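Local coordinates for protein bacterial regulatory proteins, TetR family (Nitrosomonas europaea, PDB 3NI7) that probably binds DNA as a TetR-family transcriptional regulator, pairing a helix-turn-helix head with an all-helical body that associates as a dimer, at residues A[125-133]-A[147-156]; A[25-33]-A[44-55]. One frame throughout, in Å; residues are numbered along the deposited sequence.

Interaction 1. Residues A[125-133]-A[147-156]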
loop_
_atom_site.group_PDB
_atom_site.type_symbol
_atom_site.label_atom_id
_atom_site.label_comp_id
_atom_site.label_asym_id
_atom_site.label_seq_id
_atom_site.Cartn_x
_atom_site.Cartn_y
_atom_site.Cartn_z
ATOM N N VAL A 125 9.395 5.946 -2.433
ATOM C CA VAL A 125 9.232 4.534 -2.162
ATOM C C VAL A 125 10.204 3.683 -2.980
ATOM O O VAL A 125 10.902 2.852 -2.420
ATOM C CB VAL A 125 7.790 4.102 -2.454
ATOM C CG1 VAL A 125 7.693 2.616 -2.638
ATOM C CG2 VAL A 125 6.864 4.560 -1.338
ATOM N N SER A 126 10.254 3.887 -4.295
ATOM C CA SER A 126 11.084 3.053 -5.151
ATOM C C SER A 126 12.533 3.156 -4.751
ATOM O O SER A 126 13.177 2.155 -4.508
ATOM C CB SER A 126 10.937 3.408 -6.621
ATOM O OG SER A 126 9.613 3.191 -7.037
ATOM N N ARG A 127 13.059 4.367 -4.633
ATOM C CA ARG A 127 14.478 4.493 -4.273
ATOM C C ARG A 127 14.714 3.791 -2.964
ATOM O O ARG A 127 15.720 3.114 -2.781
ATOM C CB ARG A 127 14.941 5.935 -4.116
ATOM C CG ARG A 127 16.524 6.001 -3.998
ATOM C CD ARG A 127 17.083 7.424 -3.654
ATOM N NE ARG A 127 18.549 7.580 -3.818
ATOM C CZ ARG A 127 19.477 7.232 -2.914
ATOM N NH1 ARG A 127 19.130 6.659 -1.756
ATOM N NH2 ARG A 127 20.768 7.450 -3.175
ATOM N N THR A 128 13.787 3.993 -2.038
ATOM C CA THR A 128 13.946 3.434 -0.686
ATOM C C THR A 128 14.018 1.917 -0.737
ATOM O O THR A 128 14.953 1.285 -0.236
ATOM C CB THR A 128 12.793 3.837 0.237
ATOM O OG1 THR A 128 12.499 5.248 0.103
ATOM C CG2 THR A 128 13.179 3.534 1.636
ATOM N N VAL A 129 13.041 1.348 -1.424
ATOM C CA VAL A 129 12.986 -0.065 -1.605
ATOM C C VAL A 129 14.219 -0.560 -2.311
ATOM O O VAL A 129 14.735 -1.634 -1.980
ATOM C CB VAL A 129 11.705 -0.464 -2.377
ATOM C CG1 VAL A 129 11.842 -1.852 -3.098
ATOM C CG2 VAL A 129 10.506 -0.446 -1.398
ATOM N N GLN A 130 14.687 0.167 -3.311
ATOM C CA GLN A 130 15.796 -0.370 -4.109
ATOM C C GLN A 130 17.096 -0.191 -3.376
ATOM O O GLN A 130 18.032 -0.974 -3.531
ATOM C CB GLN A 130 15.840 0.289 -5.446
ATOM C CG GLN A 130 14.658 -0.120 -6.277
ATOM C CD GLN A 130 14.571 0.635 -7.532
ATOM O OE1 GLN A 130 15.340 1.573 -7.752
ATOM N NE2 GLN A 130 13.641 0.236 -8.391
ATOM N N TRP A 131 17.093 0.826 -2.525
ATOM C CA TRP A 131 18.213 1.178 -1.693
ATOM C C TRP A 131 18.358 0.138 -0.594
ATOM O O TRP A 131 19.467 -0.265 -0.262
ATOM C CB TRP A 131 17.980 2.570 -1.055
ATOM C CG TRP A 131 19.128 2.974 -0.245
ATOM C CD1 TRP A 131 20.178 3.656 -0.670
ATOM C CD2 TRP A 131 19.400 2.636 1.115
ATOM N NE1 TRP A 131 21.100 3.794 0.319
ATOM C CE2 TRP A 131 20.636 3.157 1.433
ATOM C CE3 TRP A 131 18.716 1.928 2.089
ATOM C CZ2 TRP A 131 21.201 3.032 2.690
ATOM C CZ3 TRP A 131 19.284 1.808 3.342
ATOM C CH2 TRP A 131 20.513 2.350 3.621
ATOM N N VAL A 132 17.257 -0.267 0.008
ATOM C CA VAL A 132 17.380 -1.231 1.092
ATOM C C VAL A 132 17.907 -2.573 0.523
ATOM O O VAL A 132 18.760 -3.244 1.121
ATOM C CB VAL A 132 16.025 -1.497 1.834
ATOM C CG1 VAL A 132 16.266 -2.415 2.959
ATOM C CG2 VAL A 132 15.431 -0.241 2.351
ATOM N N ARG A 133 17.382 -2.911 -0.651
ATOM C CA ARG A 133 17.646 -4.192 -1.307
ATOM C C ARG A 133 19.160 -4.268 -1.605
ATOM O O ARG A 133 19.850 -5.243 -1.229
ATOM C CB ARG A 133 16.763 -4.277 -2.563
ATOM C CG ARG A 133 16.617 -5.637 -3.244
ATOM C CD ARG A 133 16.002 -5.472 -4.724
ATOM N NE ARG A 133 15.387 -6.699 -5.267
ATOM C CZ ARG A 133 15.341 -7.034 -6.553
ATOM N NH1 ARG A 133 15.822 -6.208 -7.512
ATOM N NH2 ARG A 133 14.771 -8.193 -6.893
ATOM N N LEU A 147 14.926 -11.048 -3.335
ATOM C CA LEU A 147 13.481 -11.022 -3.161
ATOM C C LEU A 147 12.990 -10.283 -4.363
ATOM O O LEU A 147 13.650 -9.349 -4.787
ATOM C CB LEU A 147 13.142 -10.151 -1.978
ATOM C CG LEU A 147 12.778 -10.713 -0.640
ATOM C CD1 LEU A 147 13.979 -11.403 -0.105
ATOM C CD2 LEU A 147 12.311 -9.578 0.245
ATOM N N GLU A 148 11.826 -10.636 -4.880
ATOM C CA GLU A 148 11.351 -9.915 -6.025
ATOM C C GLU A 148 10.993 -8.482 -5.516
ATOM O O GLU A 148 10.464 -8.290 -4.377
ATOM C CB GLU A 148 10.175 -10.604 -6.720
ATOM C CG GLU A 148 10.559 -11.867 -7.435
ATOM C CD GLU A 148 11.673 -11.681 -8.461
ATOM O OE1 GLU A 148 11.628 -10.722 -9.316
ATOM O OE2 GLU A 148 12.600 -12.535 -8.424
ATOM N N GLU A 149 11.337 -7.505 -6.375
ATOM C CA GLU A 149 11.100 -6.110 -6.109
ATOM C C GLU A 149 9.678 -5.850 -5.649
ATOM O O GLU A 149 9.483 -5.120 -4.690
ATOM C CB GLU A 149 11.363 -5.264 -7.363
ATOM C CG GLU A 149 12.759 -4.572 -7.494
ATOM C CD GLU A 149 12.731 -3.382 -8.469
ATOM O OE1 GLU A 149 13.194 -3.500 -9.644
ATOM O OE2 GLU A 149 12.220 -2.308 -8.067
ATOM N N SER A 150 8.678 -6.405 -6.328
ATOM C CA SER A 150 7.274 -6.209 -5.890
ATOM C C SER A 150 6.935 -6.843 -4.539
ATOM O O SER A 150 6.124 -6.327 -3.777
ATOM C CB SER A 150 6.286 -6.697 -6.926
ATOM O OG SER A 150 6.828 -7.792 -7.606
ATOM N N THR A 151 7.555 -7.960 -4.235
ATOM C CA THR A 151 7.210 -8.639 -3.013
ATOM C C THR A 151 7.681 -7.726 -1.928
ATOM O O THR A 151 6.902 -7.225 -1.085
ATOM C CB THR A 151 7.898 -10.000 -2.909
ATOM O OG1 THR A 151 7.389 -10.861 -3.934
ATOM C CG2 THR A 151 7.665 -10.610 -1.575
ATOM N N LEU A 152 8.972 -7.471 -1.968
ATOM C CA LEU A 152 9.548 -6.559 -0.985
ATOM C C LEU A 152 8.824 -5.199 -0.950
ATOM O O LEU A 152 8.654 -4.625 0.102
ATOM C CB LEU A 152 10.991 -6.313 -1.328
ATOM C CG LEU A 152 11.696 -5.375 -0.395
ATOM C CD1 LEU A 152 11.426 -5.740 1.036
ATOM C CD2 LEU A 152 13.152 -5.477 -0.784
ATOM N N THR A 153 8.375 -4.701 -2.078
ATOM C CA THR A 153 7.654 -3.444 -2.027
ATOM C C THR A 153 6.362 -3.657 -1.297
ATOM O O THR A 153 6.009 -2.876 -0.404
ATOM C CB THR A 153 7.326 -2.833 -3.429
ATOM O OG1 THR A 153 8.547 -2.512 -4.104
ATOM C CG2 THR A 153 6.542 -1.564 -3.263
ATOM N N THR A 154 5.651 -4.711 -1.690
ATOM C CA THR A 154 4.339 -4.935 -1.148
ATOM C C THR A 154 4.477 -5.125 0.326
ATOM O O THR A 154 3.623 -4.717 1.083
ATOM C CB THR A 154 3.702 -6.123 -1.767
ATOM O OG1 THR A 154 3.498 -5.838 -3.167
ATOM C CG2 THR A 154 2.362 -6.418 -1.085
ATOM N N ILE A 155 5.587 -5.709 0.743
ATOM C CA ILE A 155 5.799 -5.929 2.173
ATOM C C ILE A 155 6.115 -4.636 2.882
ATOM O O ILE A 155 5.634 -4.365 3.994
ATOM C CB ILE A 155 6.905 -6.989 2.478
ATOM C CG1 ILE A 155 6.445 -8.411 2.033
ATOM C CG2 ILE A 155 7.196 -7.027 3.969
ATOM C CD1 ILE A 155 7.590 -9.451 1.786
ATOM N N TYR A 156 6.939 -3.824 2.253
ATOM C CA TYR A 156 7.364 -2.593 2.922
ATOM C C TYR A 156 6.181 -1.647 3.056
ATOM O O TYR A 156 5.867 -1.175 4.123
ATOM C CB TYR A 156 8.539 -2.032 2.226
ATOM C CG TYR A 156 8.880 -0.640 2.547
ATOM C CD1 TYR A 156 9.714 -0.303 3.613
ATOM C CD2 TYR A 156 8.451 0.375 1.696
ATOM C CE1 TYR A 156 10.057 1.050 3.859
ATOM C CE2 TYR A 156 8.769 1.701 1.930
ATOM C CZ TYR A 156 9.566 2.031 2.992
ATOM O OH TYR A 156 9.832 3.379 3.081
#
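R133 reaches from helix 115-135 to the residues just ahead of helix 149-164, where its NH2 gives a nearly straight hydrogen bond to L147 O (2.7 Å) and its NE a weak one. The oxygen sits at the guanidinium edge, close to the plane. Over one face, toward the rim, lies E149 CG, 3.5 Å from NH1. CG of R133 is anti to the backbone N (chi1 -166°) and the chain runs extended to NE, giving the span needed here. OE1 of E149 lies well out of the guanidinium plane, so any attraction there is probably of charge alone.

The second polar link joins Q130 NE2 to E149 OE2 at 2.9 Å. OE2 lies close to the Q130 amide plane, whereas NE2 comes from above the carboxylate plane, 75° from the first. OE2 also accepts from S150 OG of the second subunit.

In this C-terminal body of the TetR-family fold, 125-133 and 149-156 cross steeply, their axes 10.2 Å apart and their N-to-C directions 114° apart. Both meet the second subunit, where S126 and T151 of opposite chains are hydrogen-bonded.

Apolar packing centres on V129, whose branched, compact side chain suits the crossing: CG2 meets Y156 CD2 at 3.8 Å and CG1 nears L152 CG at 4.4 Å. R133 CB lies by L152 CD2. CG1 also packs against a polar atom, T153 OG1 (3.5 Å), which bonds back to E149 O within its helix. T128 CG2 lies 3.6 Å from Y156 OH, while T128 OG1 bonds R124 O and the Y156 ring meets W91.

Interaction 2. Residues A[25-33]-A[44-55]; sequences WEAVRLYDI and IRLYFREKDELI
Over one face of the W25 indole runs the K51 side chain: CE lies 4.0 Å from the centroid of the five-membered ring in a CH-pi contact, and NZ adds a cation-pi interaction at 4.6 Å, 5° off the ring normal. CG of W25 is anti to the backbone N (chi1 174°), which carries the indole over K51 and out to L54, whose CB approaches the ring edge near its plane, and I55, whose CG1 meets CZ2 obliquely at 3.6 Å. The F48 ring has L54 CD2 over the centre of one face and E53 CB at its edge.

While still over the indole, the ammonium of K51 also enters a group of carbonyls at the type I turn from W25 to V28. NZ donates to W25 O (2.7 Å) and weakly to V28 O. W25 O takes the turn's own bond, from V28 N, and the lysine's from opposite faces. R29 NH1, 3.5 Å from NZ, donates to E26 O, and carbonyl oxygens probably ease the proximity of the two cations.

Helices 30-36 and 41-47 form the predicted helix-turn-helix; helix 51-69 follows after a short link. Leucine and isoleucine fill the angle between these three: L30 CG faces I44 CG2 at 4.2 Å, and its CD1 meets L54 CD1 at 3.9 Å. I33 touches L54 and T15 and L19 of helix 7-22, while M105 of helix 99-108 packs on W25 and I55.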
loop_
_atom_site.group_PDB
_atom_site.type_symbol
_atom_site.label_atom_id
_atom_site.label_comp_id
_atom_site.label_asym_id
_atom_site.label_seq_id
_atom_site.Cartn_x
_atom_site.Cartn_y
_atom_site.Cartn_z
ATOM N N TRP A 25 -1.332 17.857 12.940
ATOM C CA TRP A 25 -0.519 18.244 11.813
ATOM C C TRP A 25 -1.249 19.340 11.034
ATOM O O TRP A 25 -0.710 20.469 10.854
ATOM C CB TRP A 25 -0.263 17.026 10.920
ATOM C CG TRP A 25 0.423 17.342 9.689
ATOM C CD1 TRP A 25 -0.059 17.219 8.433
ATOM C CD2 TRP A 25 1.732 17.875 9.578
ATOM N NE1 TRP A 25 0.879 17.646 7.529
ATOM C CE2 TRP A 25 1.985 18.064 8.214
ATOM C CE3 TRP A 25 2.717 18.217 10.503
ATOM C CZ2 TRP A 25 3.180 18.583 7.753
ATOM C CZ3 TRP A 25 3.908 18.739 10.047
ATOM C CH2 TRP A 25 4.131 18.922 8.693
ATOM N N GLU A 26 -2.468 19.038 10.582
ATOM C CA GLU A 26 -3.307 20.031 9.875
ATOM C C GLU A 26 -3.259 21.417 10.503
ATOM O O GLU A 26 -3.131 22.406 9.808
ATOM C CB GLU A 26 -4.752 19.593 9.849
ATOM C CG GLU A 26 -5.665 20.548 9.128
ATOM C CD GLU A 26 -6.970 20.762 9.863
ATOM O OE1 GLU A 26 -7.622 19.744 10.248
ATOM O OE2 GLU A 26 -7.337 21.959 10.037
ATOM N N ALA A 27 -3.340 21.470 11.824
ATOM C CA ALA A 27 -3.283 22.722 12.578
ATOM C C ALA A 27 -1.930 23.460 12.506
ATOM O O ALA A 27 -1.838 24.668 12.880
ATOM C CB ALA A 27 -3.623 22.452 14.024
ATOM N N VAL A 28 -0.889 22.772 12.031
ATOM C CA VAL A 28 0.446 23.343 12.123
ATOM C C VAL A 28 0.696 24.402 11.052
ATOM O O VAL A 28 0.611 24.109 9.855
ATOM C CB VAL A 28 1.539 22.302 11.950
ATOM C CG1 VAL A 28 2.891 23.015 11.822
ATOM C CG2 VAL A 28 1.544 21.333 13.089
ATOM N N ARG A 29 1.013 25.621 11.492
ATOM C CA ARG A 29 1.451 26.715 10.609
ATOM C C ARG A 29 2.903 27.111 10.879
ATOM O O ARG A 29 3.418 26.927 11.989
ATOM C CB ARG A 29 0.575 27.941 10.816
ATOM C CG ARG A 29 -0.882 27.750 10.520
ATOM C CD ARG A 29 -1.140 27.429 9.058
ATOM N NE ARG A 29 -2.531 27.013 8.895
ATOM C CZ ARG A 29 -3.021 25.822 9.230
ATOM N NH1 ARG A 29 -2.227 24.881 9.732
ATOM N NH2 ARG A 29 -4.317 25.569 9.050
ATOM N N LEU A 30 3.550 27.655 9.855
ATOM C CA LEU A 30 4.941 28.079 9.949
ATOM C C LEU A 30 5.126 29.195 10.971
ATOM O O LEU A 30 6.107 29.208 11.713
ATOM C CB LEU A 30 5.452 28.536 8.582
ATOM C CG LEU A 30 6.103 27.471 7.700
ATOM C CD1 LEU A 30 6.330 26.188 8.482
ATOM C CD2 LEU A 30 5.256 27.207 6.464
ATOM N N TYR A 31 4.186 30.134 11.003
ATOM C CA TYR A 31 4.282 31.255 11.927
ATOM C C TYR A 31 4.338 30.733 13.354
ATOM O O TYR A 31 5.086 31.245 14.186
ATOM C CB TYR A 31 3.087 32.193 11.760
ATOM N N ASP A 32 3.542 29.707 13.629
ATOM C CA ASP A 32 3.514 29.096 14.950
ATOM C C ASP A 32 4.877 28.498 15.279
ATOM O O ASP A 32 5.348 28.592 16.412
ATOM C CB ASP A 32 2.431 28.020 15.021
ATOM C CG ASP A 32 1.035 28.603 15.104
ATOM O OD1 ASP A 32 0.858 29.630 15.792
ATOM O OD2 ASP A 32 0.113 28.036 14.481
ATOM N N ILE A 33 5.508 27.880 14.284
ATOM C CA ILE A 33 6.821 27.262 14.482
ATOM C C ILE A 33 7.768 28.369 14.879
ATOM O O ILE A 33 8.567 28.236 15.818
ATOM C CB ILE A 33 7.347 26.570 13.195
ATOM C CG1 ILE A 33 6.428 25.428 12.756
ATOM C CG2 ILE A 33 8.720 26.027 13.436
ATOM C CD1 ILE A 33 6.928 24.667 11.617
ATOM N N ILE A 44 12.201 31.278 9.323
ATOM C CA ILE A 44 11.755 29.922 9.017
ATOM C C ILE A 44 11.716 29.661 7.514
ATOM O O ILE A 44 12.123 28.598 7.046
ATOM C CB ILE A 44 10.364 29.656 9.575
ATOM C CG1 ILE A 44 10.387 29.730 11.097
ATOM C CG2 ILE A 44 9.910 28.290 9.171
ATOM C CD1 ILE A 44 11.671 29.175 11.706
ATOM N N ARG A 45 11.264 30.649 6.750
ATOM C CA ARG A 45 11.020 30.416 5.366
ATOM C C ARG A 45 12.325 30.346 4.588
ATOM O O ARG A 45 12.318 29.856 3.476
ATOM C CB ARG A 45 10.040 31.438 4.809
ATOM C CG ARG A 45 8.603 31.220 5.252
ATOM C CD ARG A 45 7.560 32.074 4.516
ATOM N NE ARG A 45 7.688 32.027 3.046
ATOM C CZ ARG A 45 6.938 31.300 2.210
ATOM N NH1 ARG A 45 5.954 30.514 2.664
ATOM N NH2 ARG A 45 7.188 31.331 0.896
ATOM N N LEU A 46 13.447 30.769 5.167
ATOM C CA LEU A 46 14.738 30.484 4.545
ATOM C C LEU A 46 14.864 28.961 4.334
ATOM O O LEU A 46 15.267 28.489 3.279
ATOM C CB LEU A 46 15.888 30.959 5.416
ATOM C CG LEU A 46 16.275 32.451 5.406
ATOM C CD1 LEU A 46 17.178 32.768 6.606
ATOM C CD2 LEU A 46 16.958 32.959 4.113
ATOM N N TYR A 47 14.487 28.200 5.362
ATOM C CA TYR A 47 14.613 26.756 5.362
ATOM C C TYR A 47 13.432 26.086 4.738
ATOM O O TYR A 47 13.589 25.206 3.952
ATOM C CB TYR A 47 14.755 26.245 6.781
ATOM C CG TYR A 47 15.990 26.774 7.403
ATOM C CD1 TYR A 47 17.203 26.131 7.227
ATOM C CD2 TYR A 47 15.963 27.929 8.109
ATOM C CE1 TYR A 47 18.359 26.615 7.757
ATOM C CE2 TYR A 47 17.107 28.417 8.675
ATOM C CZ TYR A 47 18.322 27.751 8.480
ATOM O OH TYR A 47 19.521 28.225 8.989
ATOM N N PHE A 48 12.243 26.474 5.125
ATOM C CA PHE A 48 11.026 25.844 4.614
ATOM C C PHE A 48 10.042 26.888 4.102
ATOM O O PHE A 48 9.554 27.729 4.869
ATOM C CB PHE A 48 10.359 24.981 5.710
ATOM C CG PHE A 48 11.258 23.900 6.251
ATOM C CD1 PHE A 48 12.000 24.104 7.378
ATOM C CD2 PHE A 48 11.409 22.706 5.576
ATOM C CE1 PHE A 48 12.863 23.122 7.836
ATOM C CE2 PHE A 48 12.284 21.749 6.012
ATOM C CZ PHE A 48 13.009 21.950 7.145
ATOM N N ARG A 49 9.746 26.845 2.816
ATOM C CA ARG A 49 8.756 27.752 2.241
ATOM C C ARG A 49 7.331 27.183 2.276
ATOM O O ARG A 49 6.371 27.931 2.117
ATOM C CB ARG A 49 9.172 28.109 0.808
ATOM C CG ARG A 49 10.525 28.820 0.781
ATOM C CD ARG A 49 10.927 29.190 -0.550
ATOM N NE ARG A 49 10.214 30.385 -0.986
ATOM C CZ ARG A 49 9.231 30.411 -1.887
ATOM N NH1 ARG A 49 8.790 29.291 -2.454
ATOM N NH2 ARG A 49 8.685 31.577 -2.232
ATOM N N GLU A 50 7.207 25.867 2.509
ATOM C CA GLU A 50 5.910 25.138 2.494
ATOM C C GLU A 50 5.864 24.054 3.549
ATOM O O GLU A 50 6.890 23.534 3.949
ATOM C CB GLU A 50 5.678 24.454 1.147
ATOM C CG GLU A 50 5.057 25.301 0.047
ATOM C CD GLU A 50 4.782 24.481 -1.235
ATOM O OE1 GLU A 50 4.521 23.261 -1.143
ATOM O OE2 GLU A 50 4.827 25.047 -2.345
ATOM N N LYS A 51 4.659 23.691 3.956
ATOM C CA LYS A 51 4.441 22.671 4.974
ATOM C C LYS A 51 4.902 21.271 4.472
ATOM O O LYS A 51 5.560 20.495 5.186
ATOM C CB LYS A 51 2.954 22.692 5.347
ATOM C CG LYS A 51 2.637 22.383 6.795
ATOM C CD LYS A 51 1.144 22.611 7.078
ATOM C CE LYS A 51 0.601 21.601 8.102
ATOM N NZ LYS A 51 -0.803 21.890 8.511
ATOM N N ASP A 52 4.593 20.952 3.224
ATOM C CA ASP A 52 5.121 19.724 2.624
ATOM C C ASP A 52 6.612 19.624 2.859
ATOM O O ASP A 52 7.079 18.636 3.262
ATOM C CB ASP A 52 4.943 19.731 1.097
ATOM C CG ASP A 52 3.507 19.499 0.659
ATOM O OD1 ASP A 52 2.907 18.501 1.149
ATOM O OD2 ASP A 52 3.009 20.308 -0.192
ATOM N N GLU A 53 7.373 20.663 2.555
ATOM C CA GLU A 53 8.832 20.566 2.599
ATOM C C GLU A 53 9.276 19.929 3.891
ATOM O O GLU A 53 10.319 19.296 3.911
ATOM C CB GLU A 53 9.494 21.938 2.389
ATOM C CG GLU A 53 9.434 22.409 0.945
ATOM C CD GLU A 53 10.072 23.791 0.706
ATOM O OE1 GLU A 53 10.717 24.365 1.634
ATOM O OE2 GLU A 53 9.912 24.334 -0.436
ATOM N N LEU A 54 8.481 20.096 4.956
ATOM C CA LEU A 54 8.773 19.510 6.275
ATOM C C LEU A 54 8.594 17.969 6.341
ATOM O O LEU A 54 9.355 17.230 6.987
ATOM C CB LEU A 54 7.895 20.179 7.344
ATOM C CG LEU A 54 8.104 21.683 7.639
ATOM C CD1 LEU A 54 6.808 22.323 8.113
ATOM C CD2 LEU A 54 9.177 21.853 8.689
ATOM N N ILE A 55 7.549 17.499 5.679
ATOM C CA ILE A 55 7.313 16.096 5.552
ATOM C C ILE A 55 8.556 15.470 4.936
ATOM O O ILE A 55 9.128 14.487 5.478
ATOM C CB ILE A 55 6.064 15.784 4.719
ATOM C CG1 ILE A 55 4.852 16.506 5.322
ATOM C CG2 ILE A 55 5.829 14.213 4.664
ATOM C CD1 ILE A 55 3.522 16.098 4.773
#

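The chain completes 25-33 with 44-55 before it reaches 125-133; the two contacts flank the molecule's centre and do not meet, being about 30 Å apart between centres and about 11 Å between nearest atoms. Helix 51-69 spans the gap: its first turn contributes K51, L54 and I55 to the predicted DNA-binding head, while M66 near its far end packs on T128, W131 and V132 of helix 115-135. Their surroundings differ as well. Residues 125-133 and 147-156 face the second subunit, whereas 25-33 and 44-55 touch no other chain of the assembly. A helix shared in this way is consistent with mechanical coupling between head and body, as in other TetR-family regulators.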